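Local coordinates for protein predicted acetamidase/formamidase (Thermoanaerobacter tengcongensis, PDB 3TKK) that probably hydrolyses carbon-nitrogen bonds of linear amides, as acetamidases and formamidases do, and binds zinc and calcium ions, at residues A[232-237]-A[241-246]; A[215-220]-A[249-254]; A[111-114]-A[119-122]; A[77-82]-A[178-183]; A[14-19]-A[134-139]. All blocks are in the same frame, centred on the assembly; numbering follows the deposited sequence.

Overall arrangement
Contact 5 opens first along the chain, then contact 4; their segments alternate, and contact 3, a separate hairpin, is nested inside both loops. Contacts 4 and 5 lie near the centre of the chain, about 10 Å apart between centres, and meet directly: strands 133-138 and 180-186 are antiparallel neighbours in the seven-strand sheet. Contacts 1 and 2 follow, contact 1 nested within contact 2; they share helix 237-255 and touch through I243 and N219. Contacts 2 and 3 are the most distant pair, about 40 Å between centres. Contact 4 thus ties the two large sheets together at the core and contact 5 leads to the metal sites, while contacts 1 and 2 set the helix against the nine-strand sheet.

Contact 1 of 5, residues A[232-237]-A[241-246]; sequences ASAESL and VEIAVH
The chain folds back on itself here, strand 232-234 and helix 241-246 running nearly antiparallel, at 150°, with their axes 7.1 Å apart and A232 beside A244. This is a tight strand-to-helix connection: strand 227-234 ends, a short turn follows, and helix 237-255 returns alongside the strand. I243 and A232 carry the packing. With CG1 beside its backbone N (chi1 -72°), which leaves CG2 anti to N, I243 sends its two branches to different places on the strand. CG2 presses on A232 CB at 3.4 Å, closer than carbon atoms usually come, while CD1 reaches along to A234 CB at 4.1 Å and lies near S233 O. A232 CB also rests 4.3 Å from A244 CB, so two small alanines let helix and strand approach closely. S233 points away from the helix, and its hydroxyl is hydrogen-bonded to T284 on the neighbouring strand 283-290. S236, at the N-cap position, caps the helix start: its OG bonds to the backbone N of K239, and the L237 backbone N is hydrogen-bonded to D238 of the second subunit. V241 and A244 continue the apolar packing onto A285 and F287 of strand 283-290. In the first helical turn V241 N donates to L237 O at 2.8 Å, with an angle of 156° at the hydrogen, and the methyl V241 CG2 sits 3.3 Å from that same oxygen.

Contact 2 of 5, residues A[215-220]-A[249-254]; sequences LNLKNP and AELFKK. With CA (calcium ion), chain E.
K253 O binds a calcium ion at 2.3 Å, two residues beyond L251, which makes the contact with L215 and L217. Two waters and the carbonyl oxygen of T256 are also ligands of this ion, so the metal is held near the end of helix 237-255 by backbone oxygens, without a carboxylate among these ligands. The contact between the two segments, by contrast, has no hydrogen bond and rests on leucine methyls. From the helix, L251 brings its CD1 methyl up to the loop, where L217 CD2 meets it at 3.9 Å, the two side chains lying at a slant to each other. L215 CD1 is a looser neighbour of the same methyl, 4.5 Å from L251 CD1, and N216 O lies 4.2 Å from it. L251 reaches this position with torsions far from the staggered values (chi1 -95°, chi2 -21°). Segment 215-220 is the loop that carries the chain from strand 203-212 to strand 221-223 of the nine-strand sheet, and the leucine cluster lays the helix against it. L217 also touches Y170 and P172 of strand 168-172, and L215 touches the C-terminal F301. Further along the loop, N219 ND2 is hydrogen-bonded to D247 of the same helix.

Contact 3 of 5, residues A[111-114]-A[119-122]; sequences KVVD and KVIF
D114, V113 and I121 bury the greatest area in this antiparallel beta hairpin, formed by strands 108-116 and 119-121. D114 and I121 face each other, and their backbones are joined in two ways. On one side, I121 N donates to D114 O at 3.0 Å with an angle of 160° at the hydrogen. On the other, a water takes the place of the direct bond: D114 N donates to it at 3.0 Å, and it donates in turn to I121 O at 2.8 Å. I121 is also the centre of an inverse gamma turn, with a weak bond from F122 N to V120 O. V113 packs against the bend. Its CG1, anti to the carbonyl carbon (chi1 -69°), rests 3.5 Å from I121 O, while CG2 meets V120 CG1 at 4.1 Å, the two valines crossing at a slant. Both valines also touch V199, in the loop that leads to the zinc ligand E200. With one direct bond and one water-mediated bond, the hairpin keeps both backbone groups of D114 satisfied although the strand directions, at 135°, are well off antiparallel, and the valine methyls supply the apolar side of the pairing.

Contact 4 of 5, residues A[77-82]-A[178-183]; sequences LKVKIK and ALLALG
L77 and V79 meet A178 and L180 entirely through methyl and methylene groups, and no hydrogen bond joins the two segments. In the first apolar group, L77 CD2 touches two partners, 4.0 Å from A178 CB and 4.1 Å from L180 CB, and the side chains of L77 and L180 cross at about a right angle. In the second, V79 and L180 reach toward each other tip to tip. L180 has CG anti to its own N (chi1 171°), which carries both terminal methyls forward to V79 CG2: CD1 stands 4.0 Å from it and CD2 4.1 Å. Every distance is that of ordinary van der Waals contact, and all four residues are buried. Between A178 and L180 the chain turns at L179, whose side chain points away from strand 76-86 and packs on P65 and F67.

Polar bonding is left to the sheets on either side of this interface. Backbone bonds tie L77 to F171 and V79 to V169 in strand 168-172, while K78 and K80 pair with E210 and E208 in strand 203-212; K82 NZ forms salt bridges with E31 and E208. The contact is thus face-to-face packing of two sheets: strand 76-86 lies in the nine-strand sheet between 203-212 and 168-172, whereas 180-186 lies in the seven-strand sheet between 62-69 and 133-138, with L180 also touching V209.

Contact 5 of 5, residues A[14-19]-A[134-139]; sequences FAFSKE and IGVIGV
With chi1 at -73° and chi2 at 74°, F16 sets its ring against the backbone of 136-139, while V136 turns CG1 anti to its N (chi1 162°) to meet it. V136 CG1 lies at the ring edge, close to its plane, 3.9 Å from F16 CE1. Farther round the same rim, G138 O stands near the ring plane, 3.2 Å from F16 CE2, and V139 O approaches F16 CD2 at 3.4 Å from an oblique direction. No hydrogen bond crosses the contact. G138 lets the ring come this near: a CB on it would point toward F16 and sit only 3.2 Å from CE2. The rest of the ring's surroundings include H154, whose ring meets it at a slant, as well as P141, C148 and A181. Were F16 replaced by an alanine, the loss of the ring would probably leave a gap beside V136 and G138 and take from H154 its aromatic neighbour. Strand 136-138 pairs antiparallel with strand 180-186, and the chain turns a corner at G135, whose backbone bonds to D159 and D184. V136 touches D184 as well, which places this packing in the second shell of the calcium site formed by N157, D159 and D184, next to the zinc ion that D184 also binds.

Contact 1 of 5, residues A[232-237]-A[241-246]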
# COMPACT_ATOMS: atom_id res chain seq x y z
N ALA A 232 -1.87 7.50 9.64
CA ALA A 232 -1.35 7.45 11.04
C ALA A 232 0.13 7.07 11.04
O ALA A 232 0.54 6.40 10.09
CB ALA A 232 -2.05 6.39 11.79
N SER A 233 0.87 7.36 12.18
CA SER A 233 2.27 6.99 12.22
C SER A 233 2.52 6.33 13.58
O SER A 233 1.81 6.63 14.49
CB SER A 233 3.19 8.26 12.01
OG SER A 233 2.75 8.97 10.81
N ALA A 234 3.48 5.42 13.62
CA ALA A 234 3.92 4.62 14.77
C ALA A 234 5.26 4.02 14.46
O ALA A 234 5.74 4.06 13.31
CB ALA A 234 2.92 3.49 15.05
N GLU A 235 5.80 3.38 15.50
CA GLU A 235 7.07 2.76 15.42
C GLU A 235 7.09 1.56 14.51
O GLU A 235 8.16 1.27 14.01
CB GLU A 235 7.56 2.31 16.83
CG GLU A 235 8.34 3.34 17.59
CD GLU A 235 9.43 4.25 16.83
OE1 GLU A 235 9.93 3.98 15.72
OE2 GLU A 235 9.81 5.30 17.44
N SER A 236 5.95 0.96 14.19
CA SER A 236 5.91 -0.05 13.10
C SER A 236 4.83 0.22 12.18
O SER A 236 3.87 0.89 12.57
CB SER A 236 5.61 -1.47 13.76
OG SER A 236 4.32 -1.40 14.34
N LEU A 237 4.97 -0.24 10.94
CA LEU A 237 3.94 -0.21 9.93
C LEU A 237 2.68 -0.96 10.35
O LEU A 237 1.58 -0.49 10.09
CB LEU A 237 4.48 -0.92 8.69
CG LEU A 237 4.19 -0.39 7.34
CD1 LEU A 237 4.11 1.18 7.14
CD2 LEU A 237 5.14 -0.97 6.27
N VAL A 241 -0.80 0.84 10.62
CA VAL A 241 -1.98 0.45 9.81
C VAL A 241 -3.20 0.23 10.75
O VAL A 241 -4.36 0.68 10.49
CB VAL A 241 -1.69 -0.90 9.10
CG1 VAL A 241 -3.03 -1.62 8.74
CG2 VAL A 241 -0.81 -0.72 7.83
N GLU A 242 -2.91 -0.39 11.90
CA GLU A 242 -3.97 -0.63 12.86
C GLU A 242 -4.63 0.71 13.34
O GLU A 242 -5.86 0.78 13.49
CB GLU A 242 -3.43 -1.40 14.11
CG GLU A 242 -4.27 -1.09 15.29
CD GLU A 242 -3.63 -1.28 16.74
OE1 GLU A 242 -3.34 -2.44 17.07
OE2 GLU A 242 -3.48 -0.23 17.50
N ILE A 243 -3.82 1.75 13.58
CA ILE A 243 -4.37 2.99 14.02
C ILE A 243 -5.21 3.56 12.86
O ILE A 243 -6.37 3.97 13.10
CB ILE A 243 -3.25 4.02 14.37
CG1 ILE A 243 -2.56 3.55 15.74
CG2 ILE A 243 -3.91 5.46 14.53
CD1 ILE A 243 -1.04 4.12 15.85
N ALA A 244 -4.64 3.64 11.69
CA ALA A 244 -5.42 4.15 10.52
C ALA A 244 -6.77 3.50 10.36
O ALA A 244 -7.73 4.22 10.14
CB ALA A 244 -4.65 4.14 9.18
N VAL A 245 -6.83 2.19 10.42
CA VAL A 245 -8.10 1.47 10.29
C VAL A 245 -9.06 1.80 11.39
O VAL A 245 -10.22 2.06 11.13
CB VAL A 245 -7.81 -0.08 10.25
CG1 VAL A 245 -9.05 -1.00 10.18
CG2 VAL A 245 -7.00 -0.34 9.05
N HIS A 246 -8.59 1.78 12.66
CA HIS A 246 -9.45 2.15 13.75
C HIS A 246 -10.02 3.56 13.63
O HIS A 246 -11.18 3.76 14.04
CB HIS A 246 -8.76 1.96 15.16
CG HIS A 246 -8.59 0.52 15.54
ND1 HIS A 246 -9.47 -0.13 16.37
CD2 HIS A 246 -7.58 -0.35 15.30
CE1 HIS A 246 -9.09 -1.39 16.51
NE2 HIS A 246 -7.92 -1.52 15.92

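Contact 2 of 5, residues A[215-220]-A[249-254]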
# COMPACT_ATOMS: atom_id res chain seq x y z
N LEU A 215 -16.37 18.46 14.15
CA LEU A 215 -15.82 17.21 13.62
C LEU A 215 -14.70 16.83 14.58
O LEU A 215 -13.90 17.68 14.97
CB LEU A 215 -15.32 17.43 12.19
CG LEU A 215 -14.52 16.27 11.59
CD1 LEU A 215 -15.42 15.03 11.37
CD2 LEU A 215 -13.86 16.69 10.32
N ASN A 216 -14.68 15.59 15.05
CA ASN A 216 -13.61 15.11 15.91
C ASN A 216 -12.63 14.24 15.07
O ASN A 216 -13.02 13.22 14.56
CB ASN A 216 -14.22 14.22 17.01
CG ASN A 216 -15.23 14.95 17.83
OD1 ASN A 216 -15.14 16.19 17.96
ND2 ASN A 216 -16.20 14.22 18.44
N LEU A 217 -11.38 14.62 14.89
CA LEU A 217 -10.41 13.67 14.29
C LEU A 217 -9.33 13.34 15.34
O LEU A 217 -9.02 14.20 16.21
CB LEU A 217 -9.74 14.26 13.04
CG LEU A 217 -10.67 14.51 11.84
CD1 LEU A 217 -9.98 15.01 10.61
CD2 LEU A 217 -11.31 13.16 11.54
N LYS A 218 -8.70 12.18 15.21
CA LYS A 218 -7.59 11.88 16.11
C LYS A 218 -6.25 11.97 15.38
O LYS A 218 -5.19 11.94 16.01
CB LYS A 218 -7.71 10.46 16.70
CG LYS A 218 -8.87 10.33 17.62
CD LYS A 218 -8.63 11.19 18.78
CE LYS A 218 -9.69 11.02 19.87
NZ LYS A 218 -10.00 9.60 20.12
N ASN A 219 -6.30 12.01 14.06
CA ASN A 219 -5.14 11.92 13.17
C ASN A 219 -5.55 12.51 11.85
O ASN A 219 -6.71 12.71 11.68
CB ASN A 219 -4.77 10.48 12.92
CG ASN A 219 -3.95 9.93 14.01
OD1 ASN A 219 -2.88 10.38 14.21
ND2 ASN A 219 -4.40 8.92 14.66
N PRO A 220 -4.61 12.72 10.89
CA PRO A 220 -5.00 13.50 9.74
C PRO A 220 -5.72 12.61 8.81
O PRO A 220 -5.64 11.35 8.90
CB PRO A 220 -3.66 13.87 9.07
CG PRO A 220 -2.75 13.88 10.30
CD PRO A 220 -3.14 12.63 10.99
N ALA A 249 -12.70 3.38 11.26
CA ALA A 249 -13.85 2.64 11.81
C ALA A 249 -14.67 3.56 12.77
O ALA A 249 -15.92 3.54 12.86
CB ALA A 249 -13.39 1.36 12.55
N GLU A 250 -13.96 4.33 13.58
CA GLU A 250 -14.63 5.30 14.43
C GLU A 250 -15.40 6.40 13.61
O GLU A 250 -16.51 6.78 13.99
CB GLU A 250 -13.62 5.88 15.45
CG GLU A 250 -14.16 6.94 16.37
CD GLU A 250 -14.93 6.37 17.56
OE1 GLU A 250 -15.10 5.11 17.65
OE2 GLU A 250 -15.37 7.20 18.44
N LEU A 251 -14.85 6.92 12.51
CA LEU A 251 -15.60 7.86 11.67
C LEU A 251 -16.87 7.19 11.26
O LEU A 251 -17.94 7.79 11.35
CB LEU A 251 -14.91 8.29 10.39
CG LEU A 251 -14.07 9.59 10.33
CD1 LEU A 251 -14.37 10.67 11.44
CD2 LEU A 251 -12.55 9.36 10.11
N PHE A 252 -16.80 5.97 10.78
CA PHE A 252 -18.05 5.23 10.37
C PHE A 252 -18.99 4.96 11.53
O PHE A 252 -20.22 5.10 11.43
CB PHE A 252 -17.74 3.92 9.60
CG PHE A 252 -17.54 4.15 8.11
CD1 PHE A 252 -16.44 4.83 7.62
CD2 PHE A 252 -18.50 3.72 7.22
CE1 PHE A 252 -16.32 5.12 6.24
CE2 PHE A 252 -18.37 3.96 5.85
CZ PHE A 252 -17.28 4.64 5.38
N LYS A 253 -18.44 4.59 12.67
CA LYS A 253 -19.29 4.28 13.78
C LYS A 253 -20.09 5.55 14.20
O LYS A 253 -21.29 5.54 14.41
CB LYS A 253 -18.41 3.82 14.93
CG LYS A 253 -19.10 3.83 16.30
CD LYS A 253 -18.49 2.87 17.30
CE LYS A 253 -18.60 3.45 18.73
NZ LYS A 253 -18.82 2.32 19.68
N LYS A 254 -19.40 6.66 14.25
CA LYS A 254 -19.99 7.89 14.81
C LYS A 254 -20.84 8.69 13.82
O LYS A 254 -21.54 9.61 14.25
CB LYS A 254 -18.92 8.76 15.47
CG LYS A 254 -18.10 7.96 16.53
CD LYS A 254 -17.55 8.86 17.65
CE LYS A 254 -18.38 8.79 18.93
NZ LYS A 254 -18.47 7.33 19.25
CA CA E . -23.41 4.90 14.86
O HOH W 1 -23.31 3.81 16.59
O HOH W 2 -23.29 2.76 14.30

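Contact 3 of 5, residues A[111-114]-A[119-122]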
# COMPACT_ATOMS: atom_id res chain seq x y z
N LYS A 111 22.60 12.98 -5.68
CA LYS A 111 22.68 13.31 -7.07
C LYS A 111 21.75 14.46 -7.31
O LYS A 111 20.53 14.36 -6.98
CB LYS A 111 22.11 12.17 -7.90
CG LYS A 111 22.30 12.40 -9.42
CD LYS A 111 21.76 11.18 -10.10
CE LYS A 111 22.65 10.99 -11.31
NZ LYS A 111 23.03 12.38 -11.80
N VAL A 112 22.25 15.51 -7.95
CA VAL A 112 21.36 16.63 -8.26
C VAL A 112 20.84 16.34 -9.66
O VAL A 112 21.64 15.99 -10.49
CB VAL A 112 22.18 17.96 -8.31
CG1 VAL A 112 21.38 19.12 -8.95
CG2 VAL A 112 22.62 18.34 -6.91
N VAL A 113 19.53 16.43 -9.89
CA VAL A 113 18.94 16.20 -11.20
C VAL A 113 18.22 17.43 -11.74
O VAL A 113 17.59 18.17 -10.98
CB VAL A 113 17.94 15.05 -11.15
CG1 VAL A 113 18.70 13.79 -10.91
CG2 VAL A 113 16.99 15.18 -9.93
N ASP A 114 18.26 17.61 -13.05
CA ASP A 114 17.46 18.60 -13.72
C ASP A 114 16.00 18.14 -13.77
O ASP A 114 15.69 16.95 -13.80
CB ASP A 114 18.04 18.86 -15.11
CG ASP A 114 19.38 19.47 -15.03
OD1 ASP A 114 19.65 20.25 -14.07
OD2 ASP A 114 20.20 19.11 -15.87
N LYS A 119 9.56 16.80 -16.34
CA LYS A 119 10.18 15.49 -16.03
C LYS A 119 11.41 15.54 -15.14
O LYS A 119 12.30 16.38 -15.35
CB LYS A 119 10.51 14.78 -17.37
CG LYS A 119 9.31 14.24 -18.13
CD LYS A 119 9.69 13.82 -19.53
CE LYS A 119 10.20 15.08 -20.35
NZ LYS A 119 10.61 14.90 -21.89
N VAL A 120 11.50 14.65 -14.15
CA VAL A 120 12.72 14.37 -13.56
C VAL A 120 13.68 13.66 -14.52
O VAL A 120 13.40 12.54 -14.94
CB VAL A 120 12.53 13.48 -12.30
CG1 VAL A 120 13.83 13.30 -11.73
CG2 VAL A 120 11.61 14.21 -11.28
N ILE A 121 14.78 14.32 -14.91
CA ILE A 121 15.82 13.67 -15.71
C ILE A 121 16.70 12.86 -14.75
O ILE A 121 17.72 13.38 -14.24
CB ILE A 121 16.75 14.64 -16.41
CG1 ILE A 121 16.02 15.48 -17.49
CG2 ILE A 121 17.81 13.84 -17.20
CD1 ILE A 121 14.59 15.23 -17.58
N PHE A 122 16.29 11.64 -14.48
CA PHE A 122 16.96 10.73 -13.53
C PHE A 122 18.33 10.36 -14.07
O PHE A 122 19.34 10.32 -13.33
CB PHE A 122 16.07 9.47 -13.31
CG PHE A 122 16.63 8.47 -12.35
CD1 PHE A 122 16.55 8.68 -10.99
CD2 PHE A 122 17.38 7.40 -12.84
CE1 PHE A 122 17.08 7.73 -10.06
CE2 PHE A 122 17.94 6.49 -12.01
CZ PHE A 122 17.78 6.65 -10.58
O HOH W 3 19.69 15.35 -14.35

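Contact 4 of 5, residues A[77-82]-A[178-183]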
# COMPACT_ATOMS: atom_id res chain seq x y z
N LEU A 77 -8.67 21.54 11.07
CA LEU A 77 -8.32 22.50 9.98
C LEU A 77 -8.27 21.81 8.67
O LEU A 77 -7.51 20.83 8.52
CB LEU A 77 -6.97 23.09 10.20
CG LEU A 77 -6.34 24.11 9.26
CD1 LEU A 77 -7.04 25.45 9.60
CD2 LEU A 77 -4.81 24.23 9.52
N LYS A 78 -9.02 22.34 7.70
CA LYS A 78 -9.00 21.83 6.33
C LYS A 78 -8.12 22.72 5.43
O LYS A 78 -8.23 23.95 5.49
CB LYS A 78 -10.43 21.76 5.81
CG LYS A 78 -10.55 21.60 4.26
CD LYS A 78 -12.09 21.60 3.86
CE LYS A 78 -12.22 22.19 2.46
NZ LYS A 78 -13.66 22.02 2.01
N VAL A 79 -7.20 22.06 4.69
CA VAL A 79 -6.19 22.72 3.91
C VAL A 79 -6.36 22.18 2.48
O VAL A 79 -6.14 21.00 2.16
CB VAL A 79 -4.76 22.47 4.43
CG1 VAL A 79 -3.71 23.24 3.51
CG2 VAL A 79 -4.61 22.69 5.96
N LYS A 80 -6.83 23.02 1.61
CA LYS A 80 -7.02 22.62 0.22
C LYS A 80 -5.71 22.95 -0.52
O LYS A 80 -5.34 24.16 -0.64
CB LYS A 80 -8.21 23.42 -0.35
CG LYS A 80 -8.53 23.03 -1.79
CD LYS A 80 -9.79 23.82 -2.36
CE LYS A 80 -11.10 23.53 -1.63
NZ LYS A 80 -11.01 24.09 -0.24
N ILE A 81 -5.05 21.90 -1.08
CA ILE A 81 -3.84 22.06 -1.92
C ILE A 81 -4.30 22.35 -3.39
O ILE A 81 -4.76 21.43 -4.10
CB ILE A 81 -3.00 20.81 -1.89
CG1 ILE A 81 -2.72 20.37 -0.40
CG2 ILE A 81 -1.64 21.13 -2.64
CD1 ILE A 81 -2.19 21.55 0.38
N LYS A 82 -4.13 23.58 -3.84
CA LYS A 82 -4.59 23.97 -5.18
C LYS A 82 -3.50 23.84 -6.19
O LYS A 82 -3.75 23.37 -7.24
CB LYS A 82 -5.15 25.38 -5.08
CG LYS A 82 -6.42 25.41 -4.15
CD LYS A 82 -7.14 26.71 -4.44
CE LYS A 82 -8.19 27.00 -3.37
NZ LYS A 82 -8.96 28.24 -3.82
N ALA A 178 -4.26 26.86 15.40
CA ALA A 178 -3.74 25.63 14.80
C ALA A 178 -2.23 25.71 14.56
O ALA A 178 -1.59 24.73 14.73
CB ALA A 178 -4.51 25.30 13.41
N LEU A 179 -1.70 26.78 13.96
CA LEU A 179 -0.24 26.88 13.61
C LEU A 179 0.18 25.89 12.51
O LEU A 179 0.90 24.87 12.74
CB LEU A 179 0.62 26.72 14.86
CG LEU A 179 0.36 27.82 15.97
CD1 LEU A 179 1.23 27.60 17.20
CD2 LEU A 179 0.56 29.37 15.61
N LEU A 180 -0.19 26.24 11.31
CA LEU A 180 0.09 25.36 10.19
C LEU A 180 1.44 25.65 9.65
O LEU A 180 1.79 26.84 9.53
CB LEU A 180 -0.95 25.59 9.16
CG LEU A 180 -0.78 24.93 7.75
CD1 LEU A 180 -1.07 23.34 7.81
CD2 LEU A 180 -1.72 25.52 6.83
N ALA A 181 2.23 24.61 9.30
CA ALA A 181 3.52 24.86 8.57
C ALA A 181 3.70 23.67 7.57
O ALA A 181 3.11 22.57 7.76
CB ALA A 181 4.71 24.96 9.41
N LEU A 182 4.36 24.00 6.46
CA LEU A 182 4.60 23.00 5.35
C LEU A 182 5.99 23.10 4.71
O LEU A 182 6.62 24.16 4.65
CB LEU A 182 3.44 22.86 4.37
CG LEU A 182 3.23 24.20 3.51
CD1 LEU A 182 2.47 24.04 2.33
CD2 LEU A 182 2.40 25.06 4.36
N GLY A 183 6.48 22.02 4.21
CA GLY A 183 7.67 22.11 3.41
C GLY A 183 7.96 20.74 2.79
O GLY A 183 7.08 19.94 2.67

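Contact 5 of 5, residues A[14-19]-A[134-139]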
# COMPACT_ATOMS: atom_id res chain seq x y z
N PHE A 14 11.81 24.45 12.56
CA PHE A 14 12.43 23.15 12.42
C PHE A 14 11.65 22.10 13.25
O PHE A 14 11.90 20.92 13.12
CB PHE A 14 13.94 23.26 12.88
CG PHE A 14 14.78 23.99 11.83
CD1 PHE A 14 15.11 23.34 10.63
CD2 PHE A 14 15.07 25.35 11.98
CE1 PHE A 14 15.82 24.01 9.65
CE2 PHE A 14 15.74 26.06 11.00
CZ PHE A 14 16.14 25.39 9.81
N ALA A 15 10.79 22.53 14.16
CA ALA A 15 10.00 21.55 14.90
C ALA A 15 8.61 22.10 15.02
O ALA A 15 8.48 23.34 15.09
CB ALA A 15 10.64 21.35 16.36
N PHE A 16 7.57 21.25 15.05
CA PHE A 16 6.16 21.77 15.23
C PHE A 16 5.97 21.99 16.71
O PHE A 16 6.20 21.06 17.51
CB PHE A 16 5.12 20.80 14.66
CG PHE A 16 5.10 20.79 13.17
CD1 PHE A 16 6.11 20.19 12.43
CD2 PHE A 16 4.08 21.48 12.48
CE1 PHE A 16 6.06 20.24 10.96
CE2 PHE A 16 4.02 21.55 11.07
CZ PHE A 16 5.05 20.95 10.32
N SER A 17 5.66 23.23 17.12
CA SER A 17 5.63 23.46 18.57
C SER A 17 4.62 24.55 18.81
O SER A 17 4.52 25.50 18.02
CB SER A 17 7.02 23.89 19.11
OG SER A 17 6.82 24.42 20.45
N LYS A 18 3.88 24.43 19.89
CA LYS A 18 2.87 25.45 20.23
C LYS A 18 3.53 26.77 20.57
O LYS A 18 2.85 27.81 20.62
CB LYS A 18 2.06 25.04 21.46
CG LYS A 18 2.89 24.90 22.73
CD LYS A 18 1.94 24.64 23.89
CE LYS A 18 2.64 23.86 24.94
NZ LYS A 18 3.31 24.89 25.94
N GLU A 19 4.85 26.71 20.82
CA GLU A 19 5.65 27.87 21.27
C GLU A 19 6.15 28.76 20.12
O GLU A 19 6.58 29.88 20.36
CB GLU A 19 6.86 27.42 22.07
CG GLU A 19 6.44 26.59 23.32
CD GLU A 19 5.61 27.45 24.29
OE1 GLU A 19 6.00 28.61 24.51
OE2 GLU A 19 4.59 27.00 24.84
N ILE A 134 3.61 17.13 -1.15
CA ILE A 134 4.13 17.89 -0.05
C ILE A 134 4.48 16.81 1.00
O ILE A 134 3.55 16.07 1.41
CB ILE A 134 3.08 18.90 0.56
CG1 ILE A 134 2.67 20.00 -0.52
CG2 ILE A 134 3.72 19.37 1.97
CD1 ILE A 134 1.29 20.67 -0.36
N GLY A 135 5.74 16.71 1.41
CA GLY A 135 6.13 15.68 2.37
C GLY A 135 5.85 16.03 3.84
O GLY A 135 5.54 15.15 4.64
N VAL A 136 6.06 17.31 4.22
CA VAL A 136 5.95 17.76 5.62
C VAL A 136 4.76 18.77 5.60
O VAL A 136 4.78 19.80 4.89
CB VAL A 136 7.19 18.44 6.02
CG1 VAL A 136 7.02 19.32 7.29
CG2 VAL A 136 8.33 17.37 6.37
N ILE A 137 3.74 18.51 6.41
CA ILE A 137 2.69 19.49 6.52
C ILE A 137 1.92 19.13 7.78
O ILE A 137 1.70 17.93 8.06
CB ILE A 137 1.71 19.55 5.38
CG1 ILE A 137 0.60 20.55 5.74
CG2 ILE A 137 1.13 18.10 5.04
CD1 ILE A 137 -0.25 20.92 4.21
N GLY A 138 1.66 20.13 8.63
CA GLY A 138 1.12 19.82 9.96
C GLY A 138 0.72 21.06 10.74
O GLY A 138 0.97 22.20 10.31
N VAL A 139 0.17 20.84 11.92
CA VAL A 139 -0.11 21.89 12.87
C VAL A 139 0.65 21.57 14.16
O VAL A 139 1.29 20.55 14.26
CB VAL A 139 -1.62 21.85 13.20
CG1 VAL A 139 -2.45 22.02 11.91
CG2 VAL A 139 -1.99 20.41 13.95